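Local structure of 432aa long hypothetical deoxyribodipyrimidine photolyase (Sulfolobus tokodaii, 2E0I) at residues Ala316-Phe324 against Ile411-Val421; Val260-Tyr269 against Gln351-Tyr360. The protein probably repairs cyclobutane pyrimidine dimers in DNA using light, with one bound FAD as catalytic cofactor and a second as likely light-harvesting antenna. All blocks are in the same frame, centred on the assembly; numbering follows the deposited sequence.

Interaction 1: Ala316-Phe324 against Ile411-Val421; sequences AFFLVKVLF and IVNWLERVNYV
Val322 and Val418 share one rotamer, CG1 anti to the backbone N (chi1 172° in Val322), which sets each CG2 beside its own N; these two methyls meet at 3.6 Å. The other branch of Val322, CG1, lies against Trp414 CA at 3.9 Å. Such short, branched side chains suit the crossing, where the axes of helices 316-322 and 414-421 approach to 8.9 Å at 62°. Closeness also lets backbone meet backbone: Val418 CA gives a C-H...O contact to Lys321 O at 3.4 Å. Arg417 folds back through bends at chi2 and chi3, bringing NE within 2.9 Å of Val322 O in a weak hydrogen bond, while its NH2 forms a salt bridge with Glu275. A flexible, long-stemmed arginine can thus reach both a backbone carbonyl and a carboxylate. Leu323 CD2 packs across Ile411 CD1 at 3.6 Å and also touches Val412 CG2. Phe324, which leaves helical geometry with positive phi, lays CD1 against both methyls of Val421, and its face receives the edge of Tyr420 in an offset edge-to-face pair, centroids 6.0 Å apart and planes at 89°. This is obliquely crossed helix packing in the all-helical FAD-binding domain of photolyases: the C-terminal helix covers helix 309-322, which touches FAD through Ala316.

Interaction 2: Val260-Tyr269 against Gln351-Tyr360; sequences VFGHCYRREY and QWIASTGVDY
Gln351 OE1 takes a hydrogen bond from Tyr265 N at 2.9 Å, the donor tilted from the amide's carbonyl plane, and a second from Thr356 OG1 at 2.8 Å, in that plane on a lone pair. Two donors fix the buried amide's rotation, and its NE2 adds a weak bond to His263 O at 3.3 Å besides one to Asn347. Next along, Arg266 N binds Thr356 O at 3.1 Å and nearly straight (169°). Gly357 suits this tight half, since a side chain there would collide with Gln351 CB. Ser355, closing helix 343-353 in a Schellman motif, offers its carbonyl to Arg266 NH2 in a weak bond of 2.8 Å.

The outer side is looser. The exposed, poorly ordered Tyr360 lies edge-on over one face of the Arg266 guanidinium as modelled, an approach too close to be trusted in detail. A water modelled between the hydroxyls of Tyr265 and Tyr360 may link them, though its spacings are too short to be taken literally. Around the contact, Trp327 of helix 327-337 covers Cys264, Gln351 and Thr356, helix 238-256 receives Tyr265 and Val358 at Leu253, and Tyr425 of helix 414-427 meets the Tyr269 ring.

Interactions 1 and 2 lie with centres about 18 Å apart, on the same side of the chain's centre and within the FAD-binding domain. Along the chain their segments alternate, 260-269, 316-324, 351-360, 411-421, so the helical domain is stitched by crossing long-range contacts. They also touch directly: Lys321 NZ of interaction 1 lies 2.7 Å from Ser355 OG of interaction 2, and Val320 CG1 packs on Ala354 CB. Helix 309-322 packs against both the C-terminal helix 414-427 and the end of helix 343-353. Together the contacts tie the C-terminal helix and the 260-269 loop to two helices that contribute to the domain around one FAD.

Interaction 1: Ala316-Phe324 against Ile411-Val421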
loop_
_atom_site.group_PDB
_atom_site.type_symbol
_atom_site.label_atom_id
_atom_site.label_comp_id
_atom_site.label_asym_id
_atom_site.label_seq_id
_atom_site.Cartn_x
_atom_site.Cartn_y
_atom_site.Cartn_z
ATOM N N ALA A 316 -0.440 -3.105 -14.916
ATOM C CA ALA A 316 -1.680 -3.740 -14.520
ATOM C C ALA A 316 -2.601 -3.876 -15.733
ATOM O O ALA A 316 -3.280 -4.889 -15.902
ATOM C CB ALA A 316 -2.346 -2.919 -13.420
ATOM N N PHE A 317 -2.624 -2.849 -16.571
ATOM C CA PHE A 317 -3.449 -2.857 -17.769
ATOM C C PHE A 317 -3.050 -4.040 -18.645
ATOM O O PHE A 317 -3.881 -4.859 -19.022
ATOM C CB PHE A 317 -3.248 -1.548 -18.548
ATOM C CG PHE A 317 -3.757 -1.593 -19.969
ATOM C CD1 PHE A 317 -5.121 -1.466 -20.246
ATOM C CD2 PHE A 317 -2.871 -1.777 -21.039
ATOM C CE1 PHE A 317 -5.600 -1.522 -21.572
ATOM C CE2 PHE A 317 -3.338 -1.836 -22.367
ATOM C CZ PHE A 317 -4.708 -1.707 -22.630
ATOM N N PHE A 318 -1.760 -4.118 -18.951
ATOM C CA PHE A 318 -1.206 -5.161 -19.792
ATOM C C PHE A 318 -1.548 -6.582 -19.338
ATOM O O PHE A 318 -1.839 -7.459 -20.164
ATOM C CB PHE A 318 0.311 -5.005 -19.863
ATOM C CG PHE A 318 0.947 -5.807 -20.960
ATOM C CD1 PHE A 318 1.012 -5.303 -22.254
ATOM C CD2 PHE A 318 1.457 -7.080 -20.707
ATOM C CE1 PHE A 318 1.575 -6.050 -23.273
ATOM C CE2 PHE A 318 2.022 -7.833 -21.723
ATOM C CZ PHE A 318 2.083 -7.320 -23.003
ATOM N N LEU A 319 -1.513 -6.827 -18.035
ATOM C CA LEU A 319 -1.816 -8.164 -17.550
ATOM C C LEU A 319 -3.292 -8.509 -17.697
ATOM O O LEU A 319 -3.646 -9.632 -18.055
ATOM C CB LEU A 319 -1.415 -8.316 -16.083
ATOM C CG LEU A 319 -1.794 -9.662 -15.454
ATOM C CD1 LEU A 319 -0.931 -10.759 -16.046
ATOM C CD2 LEU A 319 -1.629 -9.602 -13.941
ATOM N N VAL A 320 -4.158 -7.545 -17.438
ATOM C CA VAL A 320 -5.572 -7.827 -17.502
ATOM C C VAL A 320 -6.205 -7.721 -18.879
ATOM O O VAL A 320 -6.840 -8.665 -19.351
ATOM C CB VAL A 320 -6.344 -6.923 -16.527
ATOM C CG1 VAL A 320 -7.813 -7.282 -16.548
ATOM C CG2 VAL A 320 -5.778 -7.074 -15.121
ATOM N N LYS A 321 -6.026 -6.574 -19.525
ATOM C CA LYS A 321 -6.630 -6.336 -20.829
ATOM C C LYS A 321 -5.833 -6.736 -22.058
ATOM O O LYS A 321 -6.286 -6.526 -23.175
ATOM C CB LYS A 321 -7.058 -4.869 -20.924
ATOM C CG LYS A 321 -8.216 -4.574 -19.990
ATOM C CD LYS A 321 -8.655 -3.131 -20.024
ATOM C CE LYS A 321 -9.831 -2.912 -19.076
ATOM N NZ LYS A 321 -10.241 -1.474 -19.003
ATOM N N VAL A 322 -4.660 -7.323 -21.872
ATOM C CA VAL A 322 -3.866 -7.740 -23.017
ATOM C C VAL A 322 -3.490 -9.207 -22.903
ATOM O O VAL A 322 -3.640 -9.949 -23.856
ATOM C CB VAL A 322 -2.593 -6.860 -23.179
ATOM C CG1 VAL A 322 -1.684 -7.425 -24.253
ATOM C CG2 VAL A 322 -2.998 -5.444 -23.562
ATOM N N LEU A 323 -3.013 -9.634 -21.741
ATOM C CA LEU A 323 -2.640 -11.037 -21.569
ATOM C C LEU A 323 -3.861 -11.794 -21.072
ATOM O O LEU A 323 -3.827 -13.013 -20.893
ATOM C CB LEU A 323 -1.484 -11.180 -20.566
ATOM C CG LEU A 323 -0.150 -10.509 -20.916
ATOM C CD1 LEU A 323 0.843 -10.754 -19.811
ATOM C CD2 LEU A 323 0.385 -11.053 -22.225
ATOM N N PHE A 324 -4.935 -11.043 -20.851
ATOM C CA PHE A 324 -6.208 -11.576 -20.380
ATOM C C PHE A 324 -6.076 -12.514 -19.159
ATOM O O PHE A 324 -6.556 -13.657 -19.161
ATOM C CB PHE A 324 -6.917 -12.268 -21.553
ATOM C CG PHE A 324 -8.394 -12.472 -21.346
ATOM C CD1 PHE A 324 -9.165 -11.509 -20.703
ATOM C CD2 PHE A 324 -9.023 -13.628 -21.821
ATOM C CE1 PHE A 324 -10.541 -11.694 -20.533
ATOM C CE2 PHE A 324 -10.402 -13.823 -21.657
ATOM C CZ PHE A 324 -11.159 -12.856 -21.013
ATOM N N ILE A 411 5.313 -10.938 -26.959
ATOM C CA ILE A 411 4.696 -12.250 -26.777
ATOM C C ILE A 411 3.242 -12.305 -27.233
ATOM O O ILE A 411 2.606 -13.344 -27.120
ATOM C CB ILE A 411 4.751 -12.719 -25.301
ATOM C CG1 ILE A 411 3.944 -11.764 -24.415
ATOM C CG2 ILE A 411 6.197 -12.809 -24.843
ATOM C CD1 ILE A 411 3.626 -12.317 -23.041
ATOM N N VAL A 412 2.728 -11.185 -27.737
ATOM C CA VAL A 412 1.353 -11.085 -28.240
ATOM C C VAL A 412 1.179 -9.717 -28.883
ATOM O O VAL A 412 1.972 -8.813 -28.634
ATOM C CB VAL A 412 0.288 -11.181 -27.108
ATOM C CG1 VAL A 412 0.093 -12.608 -26.648
ATOM C CG2 VAL A 412 0.701 -10.318 -25.947
ATOM N N ASN A 413 0.156 -9.571 -29.723
ATOM C CA ASN A 413 -0.142 -8.283 -30.339
ATOM C C ASN A 413 -1.216 -7.678 -29.444
ATOM O O ASN A 413 -2.340 -8.172 -29.404
ATOM C CB ASN A 413 -0.715 -8.444 -31.749
ATOM C CG ASN A 413 -1.331 -7.132 -32.288
ATOM O OD1 ASN A 413 -2.225 -7.149 -33.146
ATOM N ND2 ASN A 413 -0.844 -5.994 -31.782
ATOM N N TRP A 414 -0.881 -6.608 -28.737
ATOM C CA TRP A 414 -1.835 -5.993 -27.829
ATOM C C TRP A 414 -3.161 -5.588 -28.476
ATOM O O TRP A 414 -4.223 -5.820 -27.910
ATOM C CB TRP A 414 -1.206 -4.775 -27.150
ATOM C CG TRP A 414 -1.114 -3.591 -28.043
ATOM C CD1 TRP A 414 -0.187 -3.367 -29.019
ATOM C CD2 TRP A 414 -2.027 -2.489 -28.092
ATOM N NE1 TRP A 414 -0.469 -2.194 -29.675
ATOM C CE2 TRP A 414 -1.593 -1.635 -29.127
ATOM C CE3 TRP A 414 -3.172 -2.145 -27.363
ATOM C CZ2 TRP A 414 -2.264 -0.453 -29.453
ATOM C CZ3 TRP A 414 -3.837 -0.973 -27.685
ATOM C CH2 TRP A 414 -3.381 -0.139 -28.723
ATOM N N LEU A 415 -3.108 -4.999 -29.665
ATOM C CA LEU A 415 -4.321 -4.547 -30.328
ATOM C C LEU A 415 -5.374 -5.637 -30.520
ATOM O O LEU A 415 -6.530 -5.446 -30.152
ATOM C CB LEU A 415 -3.973 -3.893 -31.668
ATOM C CG LEU A 415 -4.985 -2.879 -32.224
ATOM C CD1 LEU A 415 -6.211 -3.597 -32.728
ATOM C CD2 LEU A 415 -5.362 -1.868 -31.150
ATOM N N GLU A 416 -4.988 -6.774 -31.091
ATOM C CA GLU A 416 -5.938 -7.869 -31.301
ATOM C C GLU A 416 -6.486 -8.360 -29.965
ATOM O O GLU A 416 -7.689 -8.575 -29.812
ATOM C CB GLU A 416 -5.269 -9.046 -32.001
ATOM C CG GLU A 416 -4.702 -8.750 -33.373
ATOM C CD GLU A 416 -3.936 -9.945 -33.950
ATOM O OE1 GLU A 416 -2.981 -10.427 -33.289
ATOM O OE2 GLU A 416 -4.290 -10.408 -35.061
ATOM N N ARG A 417 -5.588 -8.548 -29.004
ATOM C CA ARG A 417 -5.963 -9.016 -27.674
ATOM C C ARG A 417 -6.970 -8.077 -27.007
ATOM O O ARG A 417 -8.039 -8.505 -26.594
ATOM C CB ARG A 417 -4.722 -9.126 -26.775
ATOM C CG ARG A 417 -3.596 -10.015 -27.298
ATOM C CD ARG A 417 -3.927 -11.491 -27.228
ATOM N NE ARG A 417 -4.314 -11.905 -25.885
ATOM C CZ ARG A 417 -4.210 -13.153 -25.430
ATOM N NH1 ARG A 417 -3.721 -14.107 -26.213
ATOM N NH2 ARG A 417 -4.604 -13.450 -24.195
ATOM N N VAL A 418 -6.617 -6.797 -26.902
ATOM C CA VAL A 418 -7.488 -5.810 -26.269
ATOM C C VAL A 418 -8.888 -5.838 -26.858
ATOM O O VAL A 418 -9.867 -5.677 -26.134
ATOM C CB VAL A 418 -6.934 -4.372 -26.402
ATOM C CG1 VAL A 418 -7.877 -3.397 -25.723
ATOM C CG2 VAL A 418 -5.563 -4.271 -25.766
ATOM N N ASN A 419 -8.983 -6.033 -28.171
ATOM C CA ASN A 419 -10.285 -6.089 -28.827
ATOM C C ASN A 419 -11.041 -7.326 -28.384
ATOM O O ASN A 419 -12.240 -7.267 -28.119
ATOM C CB ASN A 419 -10.127 -6.096 -30.345
ATOM C CG ASN A 419 -9.729 -4.742 -30.890
ATOM O OD1 ASN A 419 -10.391 -3.742 -30.630
ATOM N ND2 ASN A 419 -8.647 -4.703 -31.650
ATOM N N TYR A 420 -10.335 -8.448 -28.302
ATOM C CA TYR A 420 -10.964 -9.683 -27.876
ATOM C C TYR A 420 -11.415 -9.579 -26.422
ATOM O O TYR A 420 -12.544 -9.924 -26.088
ATOM C CB TYR A 420 -10.012 -10.868 -28.036
ATOM C CG TYR A 420 -10.616 -12.130 -27.481
ATOM C CD1 TYR A 420 -10.246 -12.608 -26.227
ATOM C CD2 TYR A 420 -11.628 -12.798 -28.168
ATOM C CE1 TYR A 420 -10.875 -13.717 -25.669
ATOM C CE2 TYR A 420 -12.260 -13.908 -27.622
ATOM C CZ TYR A 420 -11.881 -14.362 -26.372
ATOM O OH TYR A 420 -12.510 -15.459 -25.827
ATOM N N VAL A 421 -10.531 -9.092 -25.560
ATOM C CA VAL A 421 -10.863 -8.966 -24.150
ATOM C C VAL A 421 -12.095 -8.094 -23.976
ATOM O O VAL A 421 -12.970 -8.402 -23.175
ATOM C CB VAL A 421 -9.694 -8.366 -23.339
ATOM C CG1 VAL A 421 -10.107 -8.214 -21.884
ATOM C CG2 VAL A 421 -8.463 -9.263 -23.450
#

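Interaction 2: Val260-Tyr269 against Gln351-Tyr360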
loop_
_atom_site.group_PDB
_atom_site.type_symbol
_atom_site.label_atom_id
_atom_site.label_comp_id
_atom_site.label_asym_id
_atom_site.label_seq_id
_atom_site.Cartn_x
_atom_site.Cartn_y
_atom_site.Cartn_z
ATOM N N VAL A 260 -15.206 -6.667 -2.278
ATOM C CA VAL A 260 -14.165 -6.412 -3.271
ATOM C C VAL A 260 -12.989 -7.354 -3.057
ATOM O O VAL A 260 -12.281 -7.703 -4.004
ATOM C CB VAL A 260 -13.652 -4.950 -3.254
ATOM C CG1 VAL A 260 -14.808 -3.996 -3.509
ATOM C CG2 VAL A 260 -12.959 -4.648 -1.933
ATOM N N PHE A 261 -12.779 -7.782 -1.820
ATOM C CA PHE A 261 -11.685 -8.696 -1.547
ATOM C C PHE A 261 -12.079 -10.107 -1.938
ATOM O O PHE A 261 -12.506 -10.891 -1.102
ATOM C CB PHE A 261 -11.318 -8.639 -0.074
ATOM C CG PHE A 261 -10.734 -7.327 0.340
ATOM C CD1 PHE A 261 -9.575 -6.848 -0.268
ATOM C CD2 PHE A 261 -11.344 -6.559 1.323
ATOM C CE1 PHE A 261 -9.033 -5.626 0.094
ATOM C CE2 PHE A 261 -10.808 -5.333 1.693
ATOM C CZ PHE A 261 -9.647 -4.864 1.075
ATOM N N GLY A 262 -11.946 -10.427 -3.219
ATOM C CA GLY A 262 -12.309 -11.753 -3.683
ATOM C C GLY A 262 -13.266 -11.736 -4.859
ATOM O O GLY A 262 -13.291 -12.683 -5.638
ATOM N N HIS A 263 -14.067 -10.678 -4.976
ATOM C CA HIS A 263 -15.022 -10.543 -6.073
ATOM C C HIS A 263 -14.856 -9.186 -6.728
ATOM O O HIS A 263 -14.152 -8.330 -6.220
ATOM C CB HIS A 263 -16.465 -10.643 -5.573
ATOM C CG HIS A 263 -16.762 -11.877 -4.779
ATOM N ND1 HIS A 263 -18.031 -12.178 -4.329
ATOM C CD2 HIS A 263 -15.958 -12.867 -4.324
ATOM C CE1 HIS A 263 -17.994 -13.297 -3.631
ATOM N NE2 HIS A 263 -16.748 -13.735 -3.613
ATOM N N CYS A 264 -15.528 -8.991 -7.854
ATOM C CA CYS A 264 -15.465 -7.723 -8.568
ATOM C C CYS A 264 -16.387 -6.705 -7.907
ATOM O O CYS A 264 -17.465 -7.055 -7.426
ATOM C CB CYS A 264 -15.886 -7.917 -10.027
ATOM S SG CYS A 264 -14.856 -9.057 -10.980
ATOM N N TYR A 265 -15.957 -5.446 -7.877
ATOM C CA TYR A 265 -16.765 -4.390 -7.290
ATOM C C TYR A 265 -18.128 -4.480 -7.965
ATOM O O TYR A 265 -19.162 -4.564 -7.299
ATOM C CB TYR A 265 -16.117 -3.031 -7.546
ATOM C CG TYR A 265 -16.916 -1.870 -7.018
ATOM C CD1 TYR A 265 -17.242 -1.786 -5.670
ATOM C CD2 TYR A 265 -17.374 -0.874 -7.874
ATOM C CE1 TYR A 265 -18.011 -0.741 -5.183
ATOM C CE2 TYR A 265 -18.146 0.182 -7.402
ATOM C CZ TYR A 265 -18.464 0.242 -6.055
ATOM O OH TYR A 265 -19.252 1.264 -5.578
ATOM N N ARG A 266 -18.114 -4.470 -9.295
ATOM C CA ARG A 266 -19.323 -4.603 -10.094
ATOM C C ARG A 266 -19.451 -6.100 -10.349
ATOM O O ARG A 266 -18.949 -6.618 -11.344
ATOM C CB ARG A 266 -19.176 -3.839 -11.408
ATOM C CG ARG A 266 -19.135 -2.340 -11.209
ATOM C CD ARG A 266 -19.289 -1.604 -12.510
ATOM N NE ARG A 266 -18.078 -1.640 -13.314
ATOM C CZ ARG A 266 -18.010 -1.172 -14.556
ATOM N NH1 ARG A 266 -19.089 -0.640 -15.118
ATOM N NH2 ARG A 266 -16.872 -1.235 -15.239
ATOM N N ARG A 267 -20.120 -6.779 -9.419
ATOM C CA ARG A 267 -20.308 -8.227 -9.439
ATOM C C ARG A 267 -20.553 -8.948 -10.769
ATOM O O ARG A 267 -20.043 -10.055 -10.958
ATOM C CB ARG A 267 -21.406 -8.604 -8.441
ATOM C CG ARG A 267 -21.154 -8.067 -7.043
ATOM C CD ARG A 267 -22.266 -8.444 -6.076
ATOM N NE ARG A 267 -22.304 -7.542 -4.926
ATOM C CZ ARG A 267 -22.678 -6.262 -4.978
ATOM N NH1 ARG A 267 -22.672 -5.522 -3.875
ATOM N NH2 ARG A 267 -23.069 -5.719 -6.127
ATOM N N GLU A 268 -21.313 -8.350 -11.687
ATOM C CA GLU A 268 -21.581 -9.007 -12.968
ATOM C C GLU A 268 -20.338 -9.603 -13.630
ATOM O O GLU A 268 -20.386 -10.701 -14.191
ATOM C CB GLU A 268 -22.282 -8.055 -13.955
ATOM C CG GLU A 268 -21.638 -6.711 -14.177
ATOM C CD GLU A 268 -21.984 -5.677 -13.115
ATOM O OE1 GLU A 268 -22.278 -6.060 -11.956
ATOM O OE2 GLU A 268 -21.938 -4.469 -13.449
ATOM N N TYR A 269 -19.220 -8.892 -13.548
ATOM C CA TYR A 269 -17.975 -9.348 -14.155
ATOM C C TYR A 269 -17.299 -10.534 -13.474
ATOM O O TYR A 269 -16.206 -10.942 -13.866
ATOM C CB TYR A 269 -17.014 -8.176 -14.256
ATOM C CG TYR A 269 -17.526 -7.093 -15.173
ATOM C CD1 TYR A 269 -17.576 -7.285 -16.552
ATOM C CD2 TYR A 269 -17.975 -5.877 -14.662
ATOM C CE1 TYR A 269 -18.056 -6.292 -17.397
ATOM C CE2 TYR A 269 -18.459 -4.879 -15.498
ATOM C CZ TYR A 269 -18.495 -5.090 -16.863
ATOM O OH TYR A 269 -18.958 -4.094 -17.690
ATOM N N GLN A 351 -8.987 -3.191 -9.698
ATOM C CA GLN A 351 -10.327 -3.247 -10.252
ATOM C C GLN A 351 -10.580 -2.052 -11.149
ATOM O O GLN A 351 -11.249 -2.159 -12.168
ATOM C CB GLN A 351 -11.356 -3.292 -9.130
ATOM C CG GLN A 351 -11.169 -4.464 -8.206
ATOM C CD GLN A 351 -12.466 -5.145 -7.922
ATOM O OE1 GLN A 351 -13.228 -5.430 -8.851
ATOM N NE2 GLN A 351 -12.740 -5.420 -6.640
ATOM N N TRP A 352 -10.045 -0.904 -10.762
ATOM C CA TRP A 352 -10.217 0.301 -11.550
ATOM C C TRP A 352 -9.660 0.044 -12.940
ATOM O O TRP A 352 -10.315 0.270 -13.940
ATOM C CB TRP A 352 -9.459 1.460 -10.904
ATOM C CG TRP A 352 -9.824 2.821 -11.442
ATOM C CD1 TRP A 352 -10.817 3.637 -10.989
ATOM C CD2 TRP A 352 -9.211 3.511 -12.544
ATOM N NE1 TRP A 352 -10.866 4.792 -11.737
ATOM C CE2 TRP A 352 -9.893 4.740 -12.699
ATOM C CE3 TRP A 352 -8.154 3.209 -13.416
ATOM C CZ2 TRP A 352 -9.553 5.670 -13.693
ATOM C CZ3 TRP A 352 -7.813 4.137 -14.406
ATOM C CH2 TRP A 352 -8.513 5.351 -14.533
ATOM N N ILE A 353 -8.433 -0.435 -12.991
ATOM C CA ILE A 353 -7.775 -0.712 -14.251
ATOM C C ILE A 353 -8.470 -1.793 -15.076
ATOM O O ILE A 353 -8.569 -1.682 -16.294
ATOM C CB ILE A 353 -6.299 -1.102 -13.996
ATOM C CG1 ILE A 353 -5.407 0.077 -14.341
ATOM C CG2 ILE A 353 -5.899 -2.301 -14.828
ATOM C CD1 ILE A 353 -5.533 0.508 -15.797
ATOM N N ALA A 354 -8.944 -2.838 -14.412
ATOM C CA ALA A 354 -9.612 -3.936 -15.098
ATOM C C ALA A 354 -11.023 -3.536 -15.452
ATOM O O ALA A 354 -11.780 -4.320 -16.014
ATOM C CB ALA A 354 -9.637 -5.168 -14.202
ATOM N N SER A 355 -11.352 -2.296 -15.123
ATOM C CA SER A 355 -12.676 -1.738 -15.342
ATOM C C SER A 355 -13.779 -2.676 -14.858
ATOM O O SER A 355 -14.722 -2.997 -15.583
ATOM C CB SER A 355 -12.879 -1.320 -16.814
ATOM O OG SER A 355 -12.418 -2.292 -17.724
ATOM N N THR A 356 -13.623 -3.121 -13.616
ATOM C CA THR A 356 -14.591 -3.974 -12.947
ATOM C C THR A 356 -14.836 -3.238 -11.645
ATOM O O THR A 356 -15.469 -3.759 -10.734
ATOM C CB THR A 356 -14.031 -5.368 -12.604
ATOM O OG1 THR A 356 -12.950 -5.239 -11.673
ATOM C CG2 THR A 356 -13.544 -6.072 -13.851
ATOM N N GLY A 357 -14.311 -2.016 -11.573
ATOM C CA GLY A 357 -14.456 -1.202 -10.383
ATOM C C GLY A 357 -15.114 0.157 -10.554
ATOM O O GLY A 357 -16.082 0.315 -11.294
ATOM N N VAL A 358 -14.570 1.146 -9.855
ATOM C CA VAL A 358 -15.095 2.503 -9.860
ATOM C C VAL A 358 -15.095 3.208 -11.204
ATOM O O VAL A 358 -15.949 4.053 -11.460
ATOM C CB VAL A 358 -14.361 3.354 -8.816
ATOM C CG1 VAL A 358 -14.506 4.830 -9.129
ATOM C CG2 VAL A 358 -14.938 3.052 -7.439
ATOM N N ASP A 359 -14.140 2.893 -12.063
ATOM C CA ASP A 359 -14.140 3.511 -13.377
ATOM C C ASP A 359 -15.040 2.617 -14.212
ATOM O O ASP A 359 -14.729 1.437 -14.432
ATOM C CB ASP A 359 -12.743 3.533 -13.978
ATOM C CG ASP A 359 -12.701 4.266 -15.299
ATOM O OD1 ASP A 359 -11.670 4.178 -16.007
ATOM O OD2 ASP A 359 -13.710 4.935 -15.620
ATOM N N TYR A 360 -16.152 3.177 -14.676
ATOM C CA TYR A 360 -17.127 2.413 -15.453
ATOM C C TYR A 360 -16.831 2.244 -16.958
ATOM O O TYR A 360 -17.364 1.329 -17.599
ATOM C CB TYR A 360 -18.531 3.007 -15.219
ATOM C CG TYR A 360 -19.009 2.853 -13.777
ATOM C CD1 TYR A 360 -19.447 1.611 -13.292
ATOM C CD2 TYR A 360 -18.975 3.932 -12.882
ATOM C CE1 TYR A 360 -19.839 1.447 -11.951
ATOM C CE2 TYR A 360 -19.366 3.778 -11.533
ATOM C CZ TYR A 360 -19.797 2.531 -11.080
ATOM O OH TYR A 360 -20.199 2.363 -9.771
HETATM O O HOH W 1 -19.698 2.878 -7.352
#